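Long-range contacts in ERPC (Borrelia burgdorferi, PDB 4BXM), which is an outer surface lipoprotein of the Lyme disease spirochaete that acquires complement regulators, probably binding factor H and so shielding the bacterium from complement attack: residues A[80-88]-A[147-157]; A[111-119]-A[127-135]. All coordinates share one frame; numbering follows the deposited sequence.

Contact 1: residues A[80-88]-A[147-157]; sequences NNFIKAMTE and ILLEDLKKNLK
Apolar helix-to-helix packing joins Ile83, Met86 and Thr87 of helix 79-88 to Leu152 and Leu156 of the C-terminal helix 149-156, beside the antiparallel sheet. The short segments run roughly antiparallel, at 143°, with their axes 8.9 Å apart. Leu156 is a knob in a hole formed by Phe82, Ile83, Met86 and Thr87. Its two methyls divide the work: CD2 meets CD1 of Ile83 at 3.6 Å, while CD1 rests against CB of Met86 at 3.7 Å. The first torsion of Met86 (chi1 -66°) lays its CG over one face of the Phe82 ring, and bends at chi2 and chi3 (-80°) then bring its CE to 3.8 Å from CD1 of Leu152. At the helix end, CD1 of Leu149 packs 3.4 Å from the carbonyl O of Thr87. The hydroxyl of Thr87 is used within its own helix, OG1 donating to O of Ile83 at 2.9 Å, and its CG2 faces CB of Leu156. Phe19 and Phe22 also touch Leu156, and Phe92 meets the Phe82 ring edge-to-face. The motif is a single knob-into-hole contact, which joins the C-terminal helix to helix 79-88 against the sheet of the OspE-related Erp fold.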
# COMPACT_ATOMS: atom_id res chain seq x y z
N ASN A 80 3.86 -15.25 0.72
CA ASN A 80 5.28 -15.27 1.09
C ASN A 80 6.16 -14.21 0.38
O ASN A 80 6.95 -13.54 1.01
CB ASN A 80 5.86 -16.68 0.91
CG ASN A 80 5.33 -17.67 1.95
OD1 ASN A 80 4.84 -17.30 3.02
ND2 ASN A 80 5.40 -18.95 1.63
N ASN A 81 5.88 -13.93 -0.90
CA ASN A 81 6.53 -12.84 -1.59
C ASN A 81 6.14 -11.52 -0.91
O ASN A 81 6.96 -10.61 -0.75
CB ASN A 81 6.09 -12.77 -3.10
CG ASN A 81 6.52 -13.97 -3.93
OD1 ASN A 81 5.96 -14.25 -5.00
ND2 ASN A 81 7.51 -14.69 -3.46
N PHE A 82 4.89 -11.34 -0.59
CA PHE A 82 4.50 -10.06 -0.00
C PHE A 82 5.22 -9.82 1.35
O PHE A 82 5.72 -8.77 1.62
CB PHE A 82 3.00 -10.05 0.19
CG PHE A 82 2.48 -8.85 0.95
CD1 PHE A 82 2.22 -7.66 0.29
CD2 PHE A 82 2.25 -8.92 2.30
CE1 PHE A 82 1.76 -6.57 0.97
CE2 PHE A 82 1.75 -7.85 3.01
CZ PHE A 82 1.46 -6.69 2.35
N ILE A 83 5.30 -10.83 2.18
CA ILE A 83 5.97 -10.71 3.50
C ILE A 83 7.43 -10.35 3.30
O ILE A 83 7.87 -9.42 3.87
CB ILE A 83 5.91 -11.99 4.34
CG1 ILE A 83 4.46 -12.41 4.65
CG2 ILE A 83 6.79 -11.88 5.62
CD1 ILE A 83 3.63 -11.33 5.21
N LYS A 84 8.13 -11.13 2.46
CA LYS A 84 9.52 -10.87 2.21
C LYS A 84 9.69 -9.45 1.64
O LYS A 84 10.51 -8.64 2.16
CB LYS A 84 10.12 -11.93 1.28
CG LYS A 84 11.47 -11.51 0.74
CD LYS A 84 12.04 -12.55 -0.21
CE LYS A 84 13.48 -12.17 -0.63
NZ LYS A 84 13.57 -10.73 -1.12
N ALA A 85 8.88 -9.11 0.62
CA ALA A 85 9.00 -7.80 -0.03
C ALA A 85 8.80 -6.67 0.92
O ALA A 85 9.44 -5.58 0.79
CB ALA A 85 7.93 -7.64 -1.10
N MET A 86 7.84 -6.85 1.84
CA MET A 86 7.50 -5.76 2.74
C MET A 86 8.41 -5.64 4.01
O MET A 86 8.23 -4.73 4.82
CB MET A 86 6.04 -5.90 3.21
CG MET A 86 5.03 -5.73 2.13
SD MET A 86 5.03 -4.18 1.16
CE MET A 86 4.18 -3.06 2.25
N THR A 87 9.32 -6.56 4.18
CA THR A 87 10.23 -6.52 5.30
C THR A 87 11.72 -6.47 4.89
O THR A 87 12.52 -5.88 5.64
CB THR A 87 10.04 -7.75 6.20
OG1 THR A 87 10.28 -8.93 5.44
CG2 THR A 87 8.63 -7.75 6.77
N GLU A 88 12.01 -6.99 3.68
CA GLU A 88 13.33 -7.02 3.12
C GLU A 88 13.48 -6.32 1.79
O GLU A 88 14.64 -6.22 1.36
CB GLU A 88 13.81 -8.45 2.89
CG GLU A 88 13.71 -9.37 4.10
CD GLU A 88 14.10 -10.78 3.73
OE1 GLU A 88 14.83 -10.91 2.74
OE2 GLU A 88 13.65 -11.74 4.39
N ILE A 147 6.25 3.52 3.57
CA ILE A 147 5.73 3.04 4.85
C ILE A 147 6.91 2.73 5.74
O ILE A 147 7.83 2.03 5.34
CB ILE A 147 4.94 1.69 4.73
CG1 ILE A 147 3.66 1.90 3.95
CG2 ILE A 147 4.64 1.18 6.11
CD1 ILE A 147 3.03 0.68 3.31
N LEU A 148 6.84 3.11 7.00
CA LEU A 148 7.95 2.82 7.89
C LEU A 148 8.32 1.34 8.00
O LEU A 148 7.53 0.46 8.26
CB LEU A 148 7.67 3.42 9.29
CG LEU A 148 8.85 3.60 10.24
CD1 LEU A 148 9.90 4.56 9.66
CD2 LEU A 148 8.30 4.14 11.56
N LEU A 149 9.57 1.05 7.80
CA LEU A 149 10.02 -0.31 7.73
C LEU A 149 9.81 -1.07 9.03
O LEU A 149 9.47 -2.27 9.01
CB LEU A 149 11.50 -0.35 7.32
CG LEU A 149 12.12 -1.74 7.45
CD1 LEU A 149 11.46 -2.76 6.55
CD2 LEU A 149 13.59 -1.61 7.12
N GLU A 150 9.99 -0.37 10.16
CA GLU A 150 9.84 -1.02 11.47
C GLU A 150 8.44 -1.36 11.78
O GLU A 150 8.21 -2.39 12.33
CB GLU A 150 10.42 -0.14 12.59
CG GLU A 150 11.89 -0.51 12.79
CD GLU A 150 12.06 -2.00 13.16
OE1 GLU A 150 11.33 -2.43 14.09
OE2 GLU A 150 12.87 -2.72 12.51
N ASP A 151 7.51 -0.49 11.39
CA ASP A 151 6.06 -0.76 11.50
C ASP A 151 5.63 -2.06 10.83
O ASP A 151 4.82 -2.78 11.40
CB ASP A 151 5.23 0.35 10.88
CG ASP A 151 5.19 1.59 11.72
OD1 ASP A 151 5.50 1.44 12.93
OD2 ASP A 151 4.84 2.70 11.16
N LEU A 152 6.18 -2.33 9.63
CA LEU A 152 5.88 -3.54 8.87
C LEU A 152 6.52 -4.77 9.49
O LEU A 152 5.88 -5.80 9.66
CB LEU A 152 6.33 -3.37 7.39
CG LEU A 152 5.51 -2.40 6.55
CD1 LEU A 152 6.22 -1.95 5.27
CD2 LEU A 152 4.16 -3.03 6.20
N LYS A 153 7.81 -4.67 9.82
CA LYS A 153 8.55 -5.77 10.43
C LYS A 153 7.90 -6.26 11.74
O LYS A 153 7.82 -7.46 11.97
CB LYS A 153 10.00 -5.39 10.77
CG LYS A 153 10.93 -5.32 9.58
CD LYS A 153 12.40 -5.38 10.05
CE LYS A 153 13.18 -6.54 9.43
NZ LYS A 153 14.70 -6.46 9.59
N LYS A 154 7.48 -5.34 12.59
CA LYS A 154 6.85 -5.74 13.81
C LYS A 154 5.50 -6.44 13.64
O LYS A 154 5.15 -7.22 14.44
CB LYS A 154 6.79 -4.60 14.82
CG LYS A 154 5.84 -3.46 14.57
CD LYS A 154 5.82 -2.60 15.83
CE LYS A 154 5.14 -1.24 15.63
NZ LYS A 154 3.69 -1.33 15.98
N ASN A 155 4.77 -6.19 12.58
CA ASN A 155 3.45 -6.78 12.39
C ASN A 155 3.48 -7.99 11.53
O ASN A 155 2.60 -8.83 11.61
CB ASN A 155 2.55 -5.76 11.76
CG ASN A 155 2.08 -4.76 12.74
OD1 ASN A 155 1.33 -5.15 13.65
ND2 ASN A 155 2.42 -3.48 12.57
N LEU A 156 4.49 -8.09 10.70
CA LEU A 156 4.59 -9.19 9.76
C LEU A 156 5.69 -10.15 10.24
O LEU A 156 5.92 -11.13 9.60
CB LEU A 156 4.88 -8.67 8.32
CG LEU A 156 3.91 -7.72 7.59
CD1 LEU A 156 4.47 -6.98 6.35
CD2 LEU A 156 2.65 -8.50 7.22
N LYS A 157 6.32 -9.86 11.40
CA LYS A 157 7.57 -10.50 11.91
C LYS A 157 8.45 -11.13 10.84
O LYS A 157 9.25 -10.44 10.21
CB LYS A 157 7.32 -11.48 13.07
CG LYS A 157 6.17 -12.43 12.83
CD LYS A 157 4.86 -11.80 13.24
CE LYS A 157 3.72 -12.13 12.27
NZ LYS A 157 2.54 -11.36 12.72

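Contact 2: residues A[111-119]-A[127-135]; sequences QNKEIITKI and YITFLGDKI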
# COMPACT_ATOMS: atom_id res chain seq x y z
N GLN A 111 -5.52 -5.54 -12.78
CA GLN A 111 -5.30 -6.90 -12.30
C GLN A 111 -3.86 -7.33 -12.59
O GLN A 111 -3.30 -6.92 -13.58
CB GLN A 111 -6.21 -7.91 -13.03
CG GLN A 111 -7.40 -8.27 -12.23
CD GLN A 111 -8.57 -8.93 -12.95
OE1 GLN A 111 -8.48 -9.50 -14.01
NE2 GLN A 111 -9.71 -8.85 -12.29
N ASN A 112 -3.35 -8.27 -11.79
CA ASN A 112 -2.05 -8.81 -11.97
C ASN A 112 -0.90 -7.80 -11.93
O ASN A 112 0.09 -8.04 -12.54
CB ASN A 112 -2.01 -9.59 -13.32
CG ASN A 112 -3.14 -10.59 -13.41
OD1 ASN A 112 -3.92 -10.59 -14.37
ND2 ASN A 112 -3.29 -11.37 -12.38
N LYS A 113 -1.03 -6.68 -11.27
CA LYS A 113 0.10 -5.67 -11.29
C LYS A 113 1.15 -6.08 -10.24
O LYS A 113 0.82 -6.41 -9.09
CB LYS A 113 -0.39 -4.33 -10.98
CG LYS A 113 0.64 -3.26 -10.67
CD LYS A 113 -0.10 -1.98 -10.29
CE LYS A 113 0.85 -0.84 -9.95
NZ LYS A 113 1.81 -0.72 -11.06
N GLU A 114 2.37 -6.11 -10.65
CA GLU A 114 3.52 -6.49 -9.89
C GLU A 114 3.91 -5.24 -9.09
O GLU A 114 4.02 -4.17 -9.64
CB GLU A 114 4.64 -6.92 -10.87
CG GLU A 114 5.84 -7.71 -10.25
CD GLU A 114 5.46 -9.09 -9.63
OE1 GLU A 114 4.47 -9.75 -10.09
OE2 GLU A 114 6.15 -9.54 -8.65
N ILE A 115 4.13 -5.42 -7.81
CA ILE A 115 4.66 -4.35 -6.93
C ILE A 115 6.12 -4.64 -6.58
O ILE A 115 6.43 -5.71 -6.06
CB ILE A 115 3.83 -4.26 -5.64
CG1 ILE A 115 2.38 -3.93 -5.94
CG2 ILE A 115 4.34 -3.18 -4.69
CD1 ILE A 115 2.17 -2.69 -6.73
N ILE A 116 7.00 -3.68 -6.85
CA ILE A 116 8.40 -3.78 -6.54
C ILE A 116 8.73 -2.89 -5.34
O ILE A 116 8.41 -1.74 -5.35
CB ILE A 116 9.28 -3.48 -7.76
CG1 ILE A 116 9.11 -4.66 -8.76
CG2 ILE A 116 10.74 -3.43 -7.35
CD1 ILE A 116 9.83 -4.45 -10.07
N THR A 117 9.30 -3.48 -4.29
CA THR A 117 9.60 -2.73 -3.06
C THR A 117 11.10 -2.61 -2.89
O THR A 117 11.86 -3.42 -3.40
CB THR A 117 9.04 -3.40 -1.77
OG1 THR A 117 9.66 -4.62 -1.57
CG2 THR A 117 7.48 -3.63 -1.84
N LYS A 118 11.50 -1.54 -2.20
CA LYS A 118 12.88 -1.16 -1.99
C LYS A 118 12.91 -0.61 -0.54
O LYS A 118 11.99 0.08 -0.12
CB LYS A 118 13.33 0.03 -2.92
CG LYS A 118 13.15 -0.14 -4.44
CD LYS A 118 13.68 1.05 -5.21
CE LYS A 118 13.06 1.15 -6.60
NZ LYS A 118 13.84 2.02 -7.53
N ILE A 119 14.02 -0.82 0.17
CA ILE A 119 14.26 -0.16 1.47
C ILE A 119 15.03 1.13 1.18
O ILE A 119 16.10 1.10 0.56
CB ILE A 119 14.99 -1.12 2.45
CG1 ILE A 119 14.08 -2.31 2.77
CG2 ILE A 119 15.32 -0.40 3.76
CD1 ILE A 119 14.77 -3.48 3.43
N TYR A 127 12.28 3.43 5.24
CA TYR A 127 10.93 3.15 4.76
C TYR A 127 10.95 2.08 3.64
O TYR A 127 11.96 1.91 2.94
CB TYR A 127 10.31 4.39 4.23
CG TYR A 127 10.06 5.43 5.26
CD1 TYR A 127 11.11 6.18 5.78
CD2 TYR A 127 8.78 5.71 5.68
CE1 TYR A 127 10.89 7.18 6.71
CE2 TYR A 127 8.53 6.70 6.62
CZ TYR A 127 9.60 7.42 7.13
OH TYR A 127 9.32 8.37 8.04
N ILE A 128 9.83 1.38 3.48
CA ILE A 128 9.61 0.49 2.34
C ILE A 128 9.00 1.39 1.38
O ILE A 128 8.10 2.15 1.77
CB ILE A 128 8.65 -0.66 2.66
CG1 ILE A 128 9.38 -1.77 3.44
CG2 ILE A 128 8.07 -1.31 1.40
CD1 ILE A 128 10.30 -2.65 2.62
N THR A 129 9.53 1.43 0.14
CA THR A 129 8.90 2.34 -0.85
C THR A 129 8.44 1.54 -2.00
O THR A 129 9.07 0.53 -2.30
CB THR A 129 9.85 3.36 -1.49
OG1 THR A 129 10.93 2.61 -2.06
CG2 THR A 129 10.33 4.34 -0.39
N PHE A 130 7.42 2.02 -2.68
CA PHE A 130 7.07 1.32 -3.92
C PHE A 130 6.34 2.24 -4.84
O PHE A 130 5.65 3.20 -4.41
CB PHE A 130 6.23 0.01 -3.66
CG PHE A 130 4.95 0.23 -2.88
CD1 PHE A 130 4.98 0.33 -1.48
CD2 PHE A 130 3.74 0.38 -3.49
CE1 PHE A 130 3.83 0.52 -0.74
CE2 PHE A 130 2.55 0.59 -2.74
CZ PHE A 130 2.60 0.67 -1.36
N LEU A 131 6.41 1.91 -6.13
CA LEU A 131 5.57 2.62 -7.06
C LEU A 131 4.13 2.02 -7.23
O LEU A 131 3.92 0.79 -7.22
CB LEU A 131 6.26 2.61 -8.44
CG LEU A 131 7.63 3.25 -8.69
CD1 LEU A 131 8.08 2.93 -10.15
CD2 LEU A 131 7.69 4.76 -8.50
N GLY A 132 3.15 2.91 -7.37
CA GLY A 132 1.84 2.56 -7.76
C GLY A 132 1.64 2.72 -9.26
O GLY A 132 2.49 2.35 -10.05
N ASP A 133 0.46 3.14 -9.64
CA ASP A 133 0.10 3.24 -11.05
C ASP A 133 0.39 4.68 -11.54
O ASP A 133 0.67 5.59 -10.70
CB ASP A 133 -1.39 2.93 -11.13
CG ASP A 133 -1.90 2.78 -12.50
OD1 ASP A 133 -1.11 2.55 -13.40
OD2 ASP A 133 -3.10 2.95 -12.68
N LYS A 134 0.24 4.91 -12.86
CA LYS A 134 0.26 6.25 -13.42
C LYS A 134 -0.84 7.15 -12.92
O LYS A 134 -1.99 6.69 -12.74
CB LYS A 134 0.05 6.19 -14.94
CG LYS A 134 1.13 5.41 -15.68
CD LYS A 134 0.59 4.84 -16.97
CE LYS A 134 1.74 4.37 -17.85
NZ LYS A 134 1.22 3.65 -19.04
N ILE A 135 -0.50 8.45 -12.82
CA ILE A 135 -1.47 9.52 -12.54
C ILE A 135 -2.52 9.65 -13.66
O ILE A 135 -2.20 9.54 -14.84
CB ILE A 135 -0.82 10.91 -12.26
CG1 ILE A 135 0.41 10.78 -11.32
CG2 ILE A 135 -1.82 11.88 -11.63
CD1 ILE A 135 0.17 10.04 -10.02
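The carbonyl O of Lys118 receives the backbone N of Thr129 at 2.8 Å, in a bond with an N-H...O angle of 163°, and also takes a CA-H...O contact from Ile128. In return Lys118 N donates to Thr129 O over 3.2 Å, a more bent bond, and the CA of Thr117 approaches the same oxygen. Together the two N-H...O bonds make Lys118 and Thr129 a hydrogen-bonded antiparallel pair, followed by the non-hydrogen-bonded pair Ile119 and Ile128. On the face carrying these two isoleucines, CG1 of Ile119 meets CD1 of Ile128 at 3.8 Å, and Ile128 turns its other branch, CG2, to CB and CG2 of Thr117. The other face differs: CB of Lys118 lies beside OG1 of Thr129, whose hydroxyl is hydrogen-bonded to Glu120. Toward the far end the strands diverge and side chains bridge them. In Ile115, chi1 of -60° puts CG1 beside the backbone N and CG2 anti to it, and this CG2 branch leans obliquely on the Phe130 ring, 3.8 Å from CD2; Tyr145 meets that ring as well. CB of Phe130 lies 3.3 Å from the carbonyl O of Ile116. Farther on, Lys113 reaches across with an extended chain that bends only at its last torsion (chi4 51°), giving a weak hydrogen bond from NZ to Gly132 O. Asp133 OD1 lies 5.0 Å from the same NZ, so the opposite charges may attract although they are not in contact. The chemistry thus implies a hairpin held by main-chain bonds near its turn and, where the strands splay, mainly by apolar side chains, with a weak bond from Lys113 added.

How the contacts relate
From the N terminus, the chain runs through strands 21-29 to 67-74 before entering helix 79-88, the first partner of contact 1. It then passes strand 90-93 and builds the hairpin 114-122/125-134, where contact 2 closes a short loop. Only after strand 142-148 does helix 149-156 return to helix 79-88 and close contact 1, so contact 2 is nested within its larger loop. The two also meet directly: Thr117 OG1 is hydrogen-bonded to Ala85 O, and Ile147 O probably to Ile128 N, while Ile128 CG1 packs against Met86 O. The hairpin, itself part of the sheet, thus packs on helix 79-88 and, through Ile128 on Leu149 and Leu152, on helix 149-156.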